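Local coordinates for penicillin-binding protein PbpB (Mycobacterium tuberculosis, PDB 6KGS), which cross-links peptidoglycan made from lipid intermediates during mycobacterial cell-wall synthesis, and is acylated here by a carbapenem, at residues G268-I273 against A473-T478; D492-T497 against L515-R520. All coordinates share one frame; numbering follows the deposited sequence.

Contact 1: residues G268-I273 against A473-T478. With MER ((4R,5S)-3-{[(3S,5S)-5-(dimethylcarbamoyl)pyrrolidin-3-yl]sulfanyl}-5-[(2S,3R)-3-hydroxy-1-oxobutan-2-yl]-4-methyl-4,5-d ihydro-1H-pyrrole-2-carboxylic acid), chain B.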
loop_
_atom_site.group_PDB
_atom_site.type_symbol
_atom_site.label_atom_id
_atom_site.label_comp_id
_atom_site.label_asym_id
_atom_site.label_seq_id
_atom_site.Cartn_x
_atom_site.Cartn_y
_atom_site.Cartn_z
ATOM N N GLY A 268 1.496 -3.176 12.378
ATOM C CA GLY A 268 1.715 -4.508 12.912
ATOM C C GLY A 268 2.907 -5.166 12.241
ATOM O O GLY A 268 3.841 -4.499 11.770
ATOM N N SER A 269 2.876 -6.498 12.186
ATOM C CA SER A 269 4.051 -7.279 11.789
ATOM C C SER A 269 4.486 -7.057 10.342
ATOM O O SER A 269 5.603 -7.457 9.973
ATOM C CB SER A 269 3.766 -8.757 12.009
ATOM O OG SER A 269 3.477 -8.983 13.366
ATOM N N VAL A 270 3.647 -6.440 9.507
ATOM C CA VAL A 270 4.109 -6.041 8.175
ATOM C C VAL A 270 5.325 -5.120 8.278
ATOM O O VAL A 270 6.195 -5.131 7.400
ATOM C CB VAL A 270 2.938 -5.419 7.381
ATOM C CG1 VAL A 270 3.417 -4.743 6.114
ATOM C CG2 VAL A 270 1.936 -6.521 7.005
ATOM N N ASN A 271 5.447 -4.355 9.369
ATOM C CA ASN A 271 6.652 -3.549 9.554
ATOM C C ASN A 271 7.924 -4.386 9.715
ATOM O O ASN A 271 9.018 -3.833 9.634
ATOM C CB ASN A 271 6.487 -2.632 10.760
ATOM C CG ASN A 271 7.309 -1.352 10.647
ATOM O OD1 ASN A 271 7.311 -0.699 9.606
ATOM N ND2 ASN A 271 8.012 -0.992 11.716
ATOM N N LYS A 272 7.828 -5.698 9.931
ATOM C CA LYS A 272 9.044 -6.420 10.255
ATOM C C LYS A 272 10.006 -6.504 9.079
ATOM O O LYS A 272 11.148 -6.939 9.258
ATOM C CB LYS A 272 8.697 -7.811 10.778
ATOM C CG LYS A 272 7.995 -7.789 12.132
ATOM C CD LYS A 272 7.649 -9.209 12.593
ATOM C CE LYS A 272 6.888 -9.206 13.917
ATOM N NZ LYS A 272 6.608 -10.610 14.378
ATOM N N ILE A 273 9.578 -6.077 7.892
ATOM C CA ILE A 273 10.486 -5.949 6.761
ATOM C C ILE A 273 11.627 -4.981 7.071
ATOM O O ILE A 273 12.728 -5.117 6.522
ATOM C CB ILE A 273 9.702 -5.500 5.519
ATOM C CG1 ILE A 273 10.532 -5.695 4.259
ATOM C CG2 ILE A 273 9.235 -4.021 5.647
ATOM C CD1 ILE A 273 9.922 -5.047 3.036
ATOM N N ALA A 473 6.004 -13.796 -2.307
ATOM C CA ALA A 473 6.634 -13.415 -1.046
ATOM C C ALA A 473 5.760 -12.339 -0.433
ATOM O O ALA A 473 5.237 -11.498 -1.161
ATOM C CB ALA A 473 8.073 -12.892 -1.243
ATOM N N GLY A 474 5.563 -12.385 0.882
ATOM C CA GLY A 474 4.726 -11.382 1.522
ATOM C C GLY A 474 4.841 -11.447 3.031
ATOM O O GLY A 474 5.638 -12.208 3.583
ATOM N N LYS A 475 4.020 -10.641 3.705
ATOM C CA LYS A 475 4.054 -10.590 5.164
ATOM C C LYS A 475 2.659 -10.243 5.683
ATOM O O LYS A 475 1.994 -9.370 5.124
ATOM C CB LYS A 475 5.103 -9.568 5.667
ATOM C CG LYS A 475 5.274 -9.530 7.208
ATOM C CD LYS A 475 5.852 -10.869 7.725
ATOM C CE LYS A 475 5.904 -10.954 9.249
ATOM N NZ LYS A 475 4.559 -11.327 9.788
ATOM N N THR A 476 2.223 -10.950 6.735
ATOM C CA THR A 476 0.943 -10.743 7.408
ATOM C C THR A 476 1.098 -9.751 8.554
ATOM O O THR A 476 2.177 -9.608 9.130
ATOM C CB THR A 476 0.398 -12.062 7.976
ATOM O OG1 THR A 476 1.456 -12.729 8.685
ATOM C CG2 THR A 476 -0.138 -12.998 6.848
ATOM N N GLY A 477 0.002 -9.091 8.904
ATOM C CA GLY A 477 0.015 -8.186 10.036
ATOM C C GLY A 477 -1.313 -8.088 10.751
ATOM O O GLY A 477 -2.388 -8.146 10.144
ATOM N N THR A 478 -1.221 -7.896 12.064
ATOM C CA THR A 478 -2.348 -7.633 12.952
ATOM C C THR A 478 -1.861 -6.604 13.966
ATOM O O THR A 478 -0.840 -6.827 14.627
ATOM C CB THR A 478 -2.808 -8.917 13.660
ATOM O OG1 THR A 478 -3.155 -9.901 12.679
ATOM C CG2 THR A 478 -4.016 -8.654 14.548
HETATM C C1 MER B . 2.122 -9.061 13.937
HETATM C C2 MER B . 0.445 -12.381 14.712
HETATM C C3 MER B . 1.911 -9.604 15.349
HETATM C C4 MER B . 2.274 -11.099 15.423
HETATM C C5 MER B . 1.290 -12.265 13.699
HETATM O O6 MER B . 1.211 -8.664 13.224
HETATM C C7 MER B . 2.732 -8.760 16.350
HETATM O O8 MER B . 2.479 -9.156 17.706
HETATM C C9 MER B . 2.438 -7.262 16.277
HETATM N N10 MER B . 2.480 -11.645 14.064
HETATM C C11 MER B . 1.029 -12.701 12.314
HETATM O O12 MER B . 1.693 -12.101 11.350
HETATM O O13 MER B . 0.232 -13.565 11.969
HETATM S S14 MER B . -1.163 -12.847 14.594
HETATM C C15 MER B . -1.303 -14.622 14.552
HETATM C C16 MER B . -2.066 -15.117 15.768
HETATM C C17 MER B . -3.348 -15.781 15.268
HETATM C C18 MER B . 1.150 -11.993 15.966
HETATM N N19 MER B . -3.530 -15.322 13.876
HETATM C C20 MER B . 0.191 -11.297 16.912
HETATM C C21 MER B . -2.151 -15.108 13.372
HETATM C C22 MER B . -4.467 -15.441 16.217
HETATM N N23 MER B . -5.586 -14.795 15.820
HETATM O O24 MER B . -4.302 -15.818 17.362
HETATM C C25 MER B . -6.558 -15.408 14.923
HETATM C C26 MER B . -5.952 -13.482 16.318
#
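Lys475 folds its side chain over the backbone of Ser269. Its CG lies 3.5 Å from Ser269 O. The chain then bends at chi2 (65°) and again at chi4 (81°), which turns the ammonium group back toward its own strand. There Lys475 NZ donates to Thr476 O at 3.0 Å, tilted 20° from the carbonyl plane, and a weak bond to Ser324 gives it a second partner. Val270 meets the backbone of Lys475: its CG2 sits 3.4 Å from Lys475 O and also packs 3.7 Å from Gly477 N. The segments belong to two hallmarks of penicillin-binding transpeptidases, the SxxK motif (Ser269 to Lys272) and the KTG motif (Lys475 to Gly477). Ser269, assigned by similarity as the acyl-ester nucleophile, is bonded through OG to C1 of the opened carbapenem. The acyl oxygen MER O6 sits in the oxyanion hole, 2.8 Å from Thr478 N, with a weaker bond from Ser269 N. Thr476 OG1 donates to the carboxylate oxygen MER O12 at 2.7 Å and is hydrogen-bonded to Thr461 OG1. Lys272 runs extended toward Ser324 and Asn326, which bind its NZ.

Contact 2: residues D492-T497 against L515-R520; sequences DVYWIT and LDNPAR
Asn517 reaches across to Val493 and Tyr494 with its carboxamide. With CG swung anti to the backbone N (chi1 -161°), OD1 comes within 3.1 Å of Tyr494 N. The N-H points almost straight at the oxygen (164°), but it approaches from above the carbonyl plane, 44° out of it. The Val493 and Asn517 side chains cross at about a right angle, with Val493 CG1 4.0 Å from Asn517 CG. A water accepts a weak bond from Asn517 ND2 and donates to Asp492 O, so both ends of the amide are engaged. These strands form the antiparallel hairpin 493-502 and 509-516 of the transpeptidase domain. Ile496 and Leu515 are a hydrogen-bonded pair, joined both ways through their backbones; Ile496 N to Leu515 O is 2.9 Å and nearly straight. The strand ends at Asp516, and Asn517 follows it with a positive phi. Asn517 N still makes a weak bond to Tyr494 O. On the face of Ile496 and Leu515, CB meets CB at 4.1 Å. Ile496 CG1, placed anti to the carbonyl carbon, presses on Pro518 CD at 3.5 Å, the two side chains crossing at a slant. Trp495 and Asp516 share the other face, where Trp495 CD1 lies 4.3 Å from Asp516 OD1. That carboxylate is bound by Gln481 and Asn220.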
loop_
_atom_site.group_PDB
_atom_site.type_symbol
_atom_site.label_atom_id
_atom_site.label_comp_id
_atom_site.label_asym_id
_atom_site.label_seq_id
_atom_site.Cartn_x
_atom_site.Cartn_y
_atom_site.Cartn_z
ATOM N N ASP A 492 -9.368 -6.228 21.397
ATOM C CA ASP A 492 -9.877 -7.073 20.323
ATOM C C ASP A 492 -10.347 -6.230 19.140
ATOM O O ASP A 492 -11.350 -6.545 18.486
ATOM C CB ASP A 492 -11.008 -7.963 20.826
ATOM C CG ASP A 492 -12.173 -7.157 21.346
ATOM O OD1 ASP A 492 -11.929 -5.994 21.758
ATOM O OD2 ASP A 492 -13.318 -7.669 21.326
ATOM N N VAL A 493 -9.633 -5.138 18.858
ATOM C CA VAL A 493 -9.893 -4.300 17.688
ATOM C C VAL A 493 -8.571 -4.122 16.943
ATOM O O VAL A 493 -7.593 -3.604 17.507
ATOM C CB VAL A 493 -10.505 -2.948 18.085
ATOM C CG1 VAL A 493 -10.789 -2.064 16.856
ATOM C CG2 VAL A 493 -11.787 -3.171 18.908
ATOM N N TYR A 494 -8.528 -4.578 15.692
ATOM C CA TYR A 494 -7.273 -4.653 14.950
ATOM C C TYR A 494 -7.403 -4.094 13.544
ATOM O O TYR A 494 -8.470 -4.136 12.927
ATOM C CB TYR A 494 -6.757 -6.080 14.821
ATOM C CG TYR A 494 -6.788 -6.896 16.095
ATOM C CD1 TYR A 494 -5.745 -6.836 17.009
ATOM C CD2 TYR A 494 -7.860 -7.745 16.374
ATOM C CE1 TYR A 494 -5.764 -7.605 18.173
ATOM C CE2 TYR A 494 -7.891 -8.514 17.537
ATOM C CZ TYR A 494 -6.840 -8.438 18.429
ATOM O OH TYR A 494 -6.862 -9.200 19.578
ATOM N N TRP A 495 -6.294 -3.542 13.065
ATOM C CA TRP A 495 -6.032 -3.445 11.647
ATOM C C TRP A 495 -5.381 -4.747 11.203
ATOM O O TRP A 495 -4.473 -5.246 11.868
ATOM C CB TRP A 495 -5.101 -2.271 11.335
ATOM C CG TRP A 495 -5.670 -0.894 11.563
ATOM C CD1 TRP A 495 -6.651 -0.262 10.832
ATOM C CD2 TRP A 495 -5.238 0.052 12.551
ATOM N NE1 TRP A 495 -6.869 1.015 11.325
ATOM C CE2 TRP A 495 -6.013 1.233 12.376
ATOM C CE3 TRP A 495 -4.285 0.013 13.570
ATOM C CZ2 TRP A 495 -5.855 2.354 13.181
ATOM C CZ3 TRP A 495 -4.128 1.132 14.375
ATOM C CH2 TRP A 495 -4.906 2.290 14.177
ATOM N N ILE A 496 -5.873 -5.315 10.105
ATOM C CA ILE A 496 -5.279 -6.474 9.451
ATOM C C ILE A 496 -4.581 -5.963 8.197
ATOM O O ILE A 496 -5.143 -5.140 7.460
ATOM C CB ILE A 496 -6.338 -7.548 9.111
ATOM C CG1 ILE A 496 -7.102 -7.975 10.374
ATOM C CG2 ILE A 496 -5.692 -8.771 8.426
ATOM C CD1 ILE A 496 -6.256 -8.231 11.605
ATOM N N THR A 497 -3.358 -6.430 7.964
ATOM C CA THR A 497 -2.521 -5.927 6.883
ATOM C C THR A 497 -1.866 -7.091 6.168
ATOM O O THR A 497 -1.620 -8.148 6.759
ATOM C CB THR A 497 -1.398 -4.977 7.385
ATOM O OG1 THR A 497 -0.661 -5.625 8.427
ATOM C CG2 THR A 497 -1.959 -3.658 7.910
ATOM N N LEU A 515 -7.308 -4.155 6.180
ATOM C CA LEU A 515 -8.707 -4.356 6.560
ATOM C C LEU A 515 -8.922 -3.782 7.952
ATOM O O LEU A 515 -8.182 -4.109 8.886
ATOM C CB LEU A 515 -9.098 -5.832 6.561
ATOM C CG LEU A 515 -9.180 -6.589 5.232
ATOM C CD1 LEU A 515 -7.845 -6.732 4.660
ATOM C CD2 LEU A 515 -9.746 -7.972 5.444
ATOM N N ASP A 516 -9.928 -2.936 8.092
ATOM C CA ASP A 516 -10.216 -2.312 9.372
ATOM C C ASP A 516 -11.128 -3.248 10.165
ATOM O O ASP A 516 -12.339 -3.315 9.926
ATOM C CB ASP A 516 -10.825 -0.928 9.166
ATOM C CG ASP A 516 -11.071 -0.206 10.477
ATOM O OD1 ASP A 516 -10.889 -0.831 11.539
ATOM O OD2 ASP A 516 -11.447 0.973 10.454
ATOM N N ASN A 517 -10.523 -3.986 11.092
ATOM C CA ASN A 517 -11.218 -4.837 12.059
ATOM C C ASN A 517 -12.240 -5.806 11.465
ATOM O O ASN A 517 -13.444 -5.714 11.782
ATOM C CB ASN A 517 -11.866 -3.990 13.144
ATOM C CG ASN A 517 -12.197 -4.803 14.380
ATOM O OD1 ASN A 517 -11.355 -5.576 14.878
ATOM N ND2 ASN A 517 -13.432 -4.665 14.867
ATOM N N PRO A 518 -11.822 -6.740 10.621
ATOM C CA PRO A 518 -12.767 -7.742 10.116
ATOM C C PRO A 518 -13.140 -8.749 11.199
ATOM O O PRO A 518 -12.375 -9.023 12.134
ATOM C CB PRO A 518 -11.990 -8.415 8.976
ATOM C CG PRO A 518 -10.561 -8.319 9.396
ATOM C CD PRO A 518 -10.459 -6.962 10.106
ATOM N N ALA A 519 -14.343 -9.305 11.056
ATOM C CA ALA A 519 -14.762 -10.457 11.845
ATOM C C ALA A 519 -14.362 -11.787 11.207
ATOM O O ALA A 519 -14.398 -12.818 11.892
ATOM C CB ALA A 519 -16.288 -10.440 12.050
ATOM N N ARG A 520 -14.011 -11.791 9.917
ATOM C CA ARG A 520 -13.664 -13.003 9.178
ATOM C C ARG A 520 -12.494 -12.701 8.240
ATOM O O ARG A 520 -12.051 -11.564 8.114
ATOM C CB ARG A 520 -14.880 -13.549 8.393
ATOM C CG ARG A 520 -16.036 -14.002 9.289
ATOM C CD ARG A 520 -17.373 -14.171 8.517
ATOM N NE ARG A 520 -17.866 -12.908 7.976
ATOM C CZ ARG A 520 -18.632 -12.059 8.653
ATOM N NH1 ARG A 520 -18.993 -12.345 9.893
ATOM N NH2 ARG A 520 -19.026 -10.924 8.099
HETATM O O HOH W 1 -13.804 -6.218 17.834
#

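Along the chain, segment 268-273 comes first and leads into helix 272-281. Contact 1 closes a loop of 199 residues, largely helical where regular, when strand 473-483 returns to it. Contact 2 opens later and closes a loop of only 17 residues, the rest of a beta hairpin. The two are in series: neither nests in the other. They meet in one antiparallel sheet, where strand 493-502 lies between 473-483 and 509-516. Gly477 N is 2.8 Å from Thr497 O, a probable hydrogen bond between neighbouring strands, and Thr478 packs on Tyr494 and Ile496. Contact 1 thus joins the 3-10 turn that carries Ser269, just before helix 272-281, to this sheet, and contact 2 continues the sheet away from it.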